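Local coordinates for protein D-hydantoinase (Ralstonia pickettii, PDB 1NFG) that probably hydrolyses the cyclic amide bond of D-hydantoin derivatives stereospecifically, using two zinc ions per subunit, at residues P338-Q349 with Y412-V423. Numbering follows the deposited sequence.
Sequences PGVEERLMMVYQ and YSSYEGHKVKGV
Gln349 grips the backbone of Lys421 with both ends of its amide. OE1 of Gln349 accepts from Lys421 N at 2.9 Å, and NE2 of Gln349 donates to Lys421 O at 3.0 Å, approaching from above that carbonyl plane. The same NE2 also donates to Met345 O, and the three bonds are consistent with one orientation of the amide O and N. The strand turns a corner at Lys421, and the edge of the Tyr348 ring lies against Lys421 O. The looser side lies at exposed Lys419 and partly exposed Lys421, whose side-chain end leads away from the helix.

The buried side is tighter. Met346 lays CG over the centre of the Tyr415 ring, 4.0 Å from its centroid. Its chain bends at chi2 (-62°), and SD lies obliquely to the same ring, a Met-aromatic contact. Ser414 CB lies over the opposite face. Beyond the ring, Ser413 OG donates to the anti lone pair of Glu342 OE2 at 2.7 Å. It also accepts from Tyr415 N, an ST turn. Ser414 OG donates to Pro338 O at 2.9 Å. One water donates to Pro338 O and Glu342 OE2 and accepts from Ser414 N.

Helix 343-352 thus meets strand 419-429 and its preceding loop, as in the amidohydrolase fold, where a TIM barrel packs against a smaller beta-rich domain.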
loop_
_atom_site.group_PDB
_atom_site.type_symbol
_atom_site.label_atom_id
_atom_site.label_comp_id
_atom_site.label_asym_id
_atom_site.label_seq_id
_atom_site.Cartn_x
_atom_site.Cartn_y
_atom_site.Cartn_z
ATOM N N PRO A 338 10.996 19.756 27.111
ATOM C CA PRO A 338 9.841 20.099 27.942
ATOM C C PRO A 338 8.611 20.525 27.140
ATOM O O PRO A 338 8.726 20.984 26.004
ATOM C CB PRO A 338 10.379 21.236 28.797
ATOM C CG PRO A 338 11.220 21.988 27.805
ATOM C CD PRO A 338 11.964 20.870 27.077
ATOM N N GLY A 339 7.436 20.381 27.746
ATOM C CA GLY A 339 6.217 20.782 27.072
ATOM C C GLY A 339 4.908 20.478 27.780
ATOM O O GLY A 339 3.849 20.742 27.223
ATOM N N VAL A 340 4.952 19.942 28.996
ATOM C CA VAL A 340 3.712 19.612 29.699
ATOM C C VAL A 340 2.795 20.824 29.859
ATOM O O VAL A 340 1.570 20.687 29.847
ATOM C CB VAL A 340 3.982 18.994 31.103
ATOM C CG1 VAL A 340 4.431 20.069 32.082
ATOM C CG2 VAL A 340 2.736 18.280 31.606
ATOM N N GLU A 341 3.384 22.009 29.987
ATOM C CA GLU A 341 2.590 23.219 30.164
ATOM C C GLU A 341 2.023 23.778 28.865
ATOM O O GLU A 341 0.869 24.196 28.817
ATOM C CB GLU A 341 3.411 24.316 30.848
ATOM C CG GLU A 341 2.540 25.442 31.409
ATOM C CD GLU A 341 3.332 26.538 32.095
ATOM O OE1 GLU A 341 4.275 26.221 32.852
ATOM O OE2 GLU A 341 3.001 27.724 31.882
ATOM N N GLU A 342 2.838 23.780 27.817
ATOM C CA GLU A 342 2.430 24.316 26.528
ATOM C C GLU A 342 1.499 23.427 25.710
ATOM O O GLU A 342 0.823 23.916 24.802
ATOM C CB GLU A 342 3.666 24.641 25.685
ATOM C CG GLU A 342 4.640 25.601 26.348
ATOM C CD GLU A 342 5.729 24.902 27.150
ATOM O OE1 GLU A 342 5.442 23.883 27.815
ATOM O OE2 GLU A 342 6.879 25.390 27.124
ATOM N N ARG A 343 1.444 22.139 26.042
ATOM C CA ARG A 343 0.629 21.193 25.282
ATOM C C ARG A 343 -0.719 21.702 24.773
ATOM O O ARG A 343 -0.921 21.796 23.564
ATOM C CB ARG A 343 0.411 19.890 26.064
ATOM C CG ARG A 343 -0.254 18.798 25.208
ATOM C CD ARG A 343 -0.479 17.485 25.952
ATOM N NE ARG A 343 -1.324 17.652 27.129
ATOM C CZ ARG A 343 -2.444 16.972 27.351
ATOM N NH1 ARG A 343 -2.859 16.073 26.468
ATOM N NH2 ARG A 343 -3.150 17.190 28.454
ATOM N N LEU A 344 -1.638 22.032 25.675
ATOM C CA LEU A 344 -2.958 22.496 25.253
ATOM C C LEU A 344 -2.936 23.705 24.328
ATOM O O LEU A 344 -3.544 23.674 23.258
ATOM C CB LEU A 344 -3.851 22.804 26.462
ATOM C CG LEU A 344 -4.324 21.671 27.378
ATOM C CD1 LEU A 344 -5.772 21.897 27.721
ATOM C CD2 LEU A 344 -4.172 20.328 26.715
ATOM N N MET A 345 -2.252 24.770 24.722
ATOM C CA MET A 345 -2.211 25.955 23.875
ATOM C C MET A 345 -1.738 25.626 22.471
ATOM O O MET A 345 -2.349 26.047 21.488
ATOM C CB MET A 345 -1.309 27.030 24.477
ATOM C CG MET A 345 -1.919 27.756 25.670
ATOM S SD MET A 345 -0.849 29.079 26.270
ATOM C CE MET A 345 0.419 28.111 27.115
ATOM N N MET A 346 -0.652 24.864 22.380
ATOM C CA MET A 346 -0.089 24.474 21.094
ATOM C C MET A 346 -1.058 23.640 20.253
ATOM O O MET A 346 -1.241 23.900 19.066
ATOM C CB MET A 346 1.213 23.705 21.316
ATOM C CG MET A 346 2.335 24.564 21.858
ATOM S SD MET A 346 2.781 25.885 20.710
ATOM C CE MET A 346 1.862 27.143 21.354
ATOM N N VAL A 347 -1.681 22.639 20.859
ATOM C CA VAL A 347 -2.626 21.810 20.130
ATOM C C VAL A 347 -3.831 22.656 19.731
ATOM O O VAL A 347 -4.373 22.499 18.632
ATOM C CB VAL A 347 -3.099 20.613 20.984
ATOM C CG1 VAL A 347 -4.262 19.901 20.302
ATOM C CG2 VAL A 347 -1.938 19.645 21.206
ATOM N N TYR A 348 -4.236 23.561 20.623
ATOM C CA TYR A 348 -5.380 24.434 20.374
ATOM C C TYR A 348 -5.179 25.324 19.145
ATOM O O TYR A 348 -6.147 25.688 18.473
ATOM C CB TYR A 348 -5.663 25.320 21.593
ATOM C CG TYR A 348 -6.887 26.207 21.420
ATOM C CD1 TYR A 348 -8.176 25.682 21.541
ATOM C CD2 TYR A 348 -6.753 27.552 21.066
ATOM C CE1 TYR A 348 -9.303 26.470 21.307
ATOM C CE2 TYR A 348 -7.869 28.344 20.829
ATOM C CZ TYR A 348 -9.139 27.797 20.947
ATOM O OH TYR A 348 -10.242 28.566 20.670
ATOM N N GLN A 349 -3.937 25.685 18.849
ATOM C CA GLN A 349 -3.694 26.530 17.688
ATOM C C GLN A 349 -4.178 25.815 16.430
ATOM O O GLN A 349 -4.457 26.444 15.413
ATOM C CB GLN A 349 -2.203 26.866 17.568
ATOM C CG GLN A 349 -1.650 27.585 18.782
ATOM C CD GLN A 349 -2.493 28.785 19.175
ATOM O OE1 GLN A 349 -2.548 29.785 18.457
ATOM N NE2 GLN A 349 -3.165 28.686 20.321
ATOM N N TYR A 412 14.554 26.837 29.469
ATOM C CA TYR A 412 14.101 27.150 28.115
ATOM C C TYR A 412 12.782 26.456 27.785
ATOM O O TYR A 412 12.358 25.529 28.480
ATOM C CB TYR A 412 15.155 26.766 27.062
ATOM C CG TYR A 412 15.198 25.295 26.699
ATOM C CD1 TYR A 412 15.921 24.382 27.467
ATOM C CD2 TYR A 412 14.510 24.814 25.584
ATOM C CE1 TYR A 412 15.960 23.023 27.132
ATOM C CE2 TYR A 412 14.538 23.460 25.241
ATOM C CZ TYR A 412 15.265 22.570 26.017
ATOM O OH TYR A 412 15.292 21.233 25.678
ATOM N N SER A 413 12.136 26.928 26.721
ATOM C CA SER A 413 10.881 26.352 26.247
ATOM C C SER A 413 11.072 25.874 24.810
ATOM O O SER A 413 11.780 26.511 24.025
ATOM C CB SER A 413 9.759 27.386 26.282
ATOM O OG SER A 413 8.589 26.855 25.683
ATOM N N SER A 414 10.447 24.750 24.474
ATOM C CA SER A 414 10.552 24.194 23.130
ATOM C C SER A 414 9.773 25.061 22.150
ATOM O O SER A 414 9.970 24.984 20.936
ATOM C CB SER A 414 9.986 22.777 23.102
ATOM O OG SER A 414 10.604 21.963 24.081
ATOM N N TYR A 415 8.898 25.898 22.696
ATOM C CA TYR A 415 8.057 26.768 21.890
ATOM C C TYR A 415 8.337 28.238 22.156
ATOM O O TYR A 415 7.454 29.088 22.030
ATOM C CB TYR A 415 6.595 26.429 22.173
ATOM C CG TYR A 415 6.347 24.947 22.056
ATOM C CD1 TYR A 415 6.241 24.335 20.806
ATOM C CD2 TYR A 415 6.320 24.136 23.193
ATOM C CE1 TYR A 415 6.121 22.947 20.687
ATOM C CE2 TYR A 415 6.202 22.748 23.086
ATOM C CZ TYR A 415 6.103 22.161 21.829
ATOM O OH TYR A 415 5.983 20.795 21.721
ATOM N N GLU A 416 9.578 28.535 22.517
ATOM C CA GLU A 416 9.973 29.904 22.790
ATOM C C GLU A 416 9.744 30.746 21.540
ATOM O O GLU A 416 10.204 30.397 20.452
ATOM C CB GLU A 416 11.449 29.951 23.186
ATOM C CG GLU A 416 11.981 31.340 23.517
ATOM C CD GLU A 416 11.358 31.929 24.768
ATOM O OE1 GLU A 416 11.336 31.231 25.805
ATOM O OE2 GLU A 416 10.902 33.095 24.714
ATOM N N GLY A 417 9.016 31.844 21.699
ATOM C CA GLY A 417 8.758 32.722 20.575
ATOM C C GLY A 417 7.446 32.525 19.837
ATOM O O GLY A 417 7.039 33.406 19.087
ATOM N N HIS A 418 6.778 31.394 20.036
ATOM C CA HIS A 418 5.515 31.152 19.339
ATOM C C HIS A 418 4.379 32.049 19.813
ATOM O O HIS A 418 4.140 32.192 21.015
ATOM C CB HIS A 418 5.073 29.687 19.480
ATOM C CG HIS A 418 5.916 28.716 18.709
ATOM N ND1 HIS A 418 5.377 27.799 17.831
ATOM C CD2 HIS A 418 7.254 28.495 18.709
ATOM C CE1 HIS A 418 6.346 27.054 17.327
ATOM N NE2 HIS A 418 7.495 27.454 17.843
ATOM N N LYS A 419 3.685 32.659 18.857
ATOM C CA LYS A 419 2.552 33.515 19.170
ATOM C C LYS A 419 1.329 32.614 19.167
ATOM O O LYS A 419 1.121 31.845 18.230
ATOM C CB LYS A 419 2.403 34.625 18.124
ATOM C CG LYS A 419 3.567 35.616 18.119
ATOM C CD LYS A 419 3.338 36.776 17.151
ATOM C CE LYS A 419 3.280 36.298 15.707
ATOM N NZ LYS A 419 2.977 37.419 14.775
ATOM N N VAL A 420 0.529 32.694 20.221
ATOM C CA VAL A 420 -0.655 31.857 20.321
ATOM C C VAL A 420 -1.916 32.659 20.575
ATOM O O VAL A 420 -1.865 33.775 21.093
ATOM C CB VAL A 420 -0.508 30.818 21.459
ATOM C CG1 VAL A 420 0.704 29.966 21.211
ATOM C CG2 VAL A 420 -0.384 31.516 22.806
ATOM N N LYS A 421 -3.047 32.078 20.199
ATOM C CA LYS A 421 -4.342 32.703 20.402
ATOM C C LYS A 421 -5.173 31.651 21.124
ATOM O O LYS A 421 -5.465 30.590 20.568
ATOM C CB LYS A 421 -4.976 33.064 19.059
ATOM C CG LYS A 421 -6.299 33.794 19.174
ATOM C CD LYS A 421 -6.894 34.036 17.798
ATOM C CE LYS A 421 -8.293 34.614 17.884
ATOM N NZ LYS A 421 -8.915 34.731 16.535
ATOM N N GLY A 422 -5.538 31.943 22.367
ATOM C CA GLY A 422 -6.304 30.993 23.156
ATOM C C GLY A 422 -5.420 30.542 24.302
ATOM O O GLY A 422 -4.499 29.742 24.112
ATOM N N VAL A 423 -5.703 31.054 25.495
ATOM C CA VAL A 423 -4.908 30.749 26.678
ATOM C C VAL A 423 -5.727 30.243 27.870
ATOM O O VAL A 423 -6.872 30.654 28.066
ATOM C CB VAL A 423 -4.136 32.014 27.110
ATOM C CG1 VAL A 423 -3.419 31.784 28.424
ATOM C CG2 VAL A 423 -3.156 32.407 26.026
HETATM O O HOH W 1 8.664 23.593 26.239
#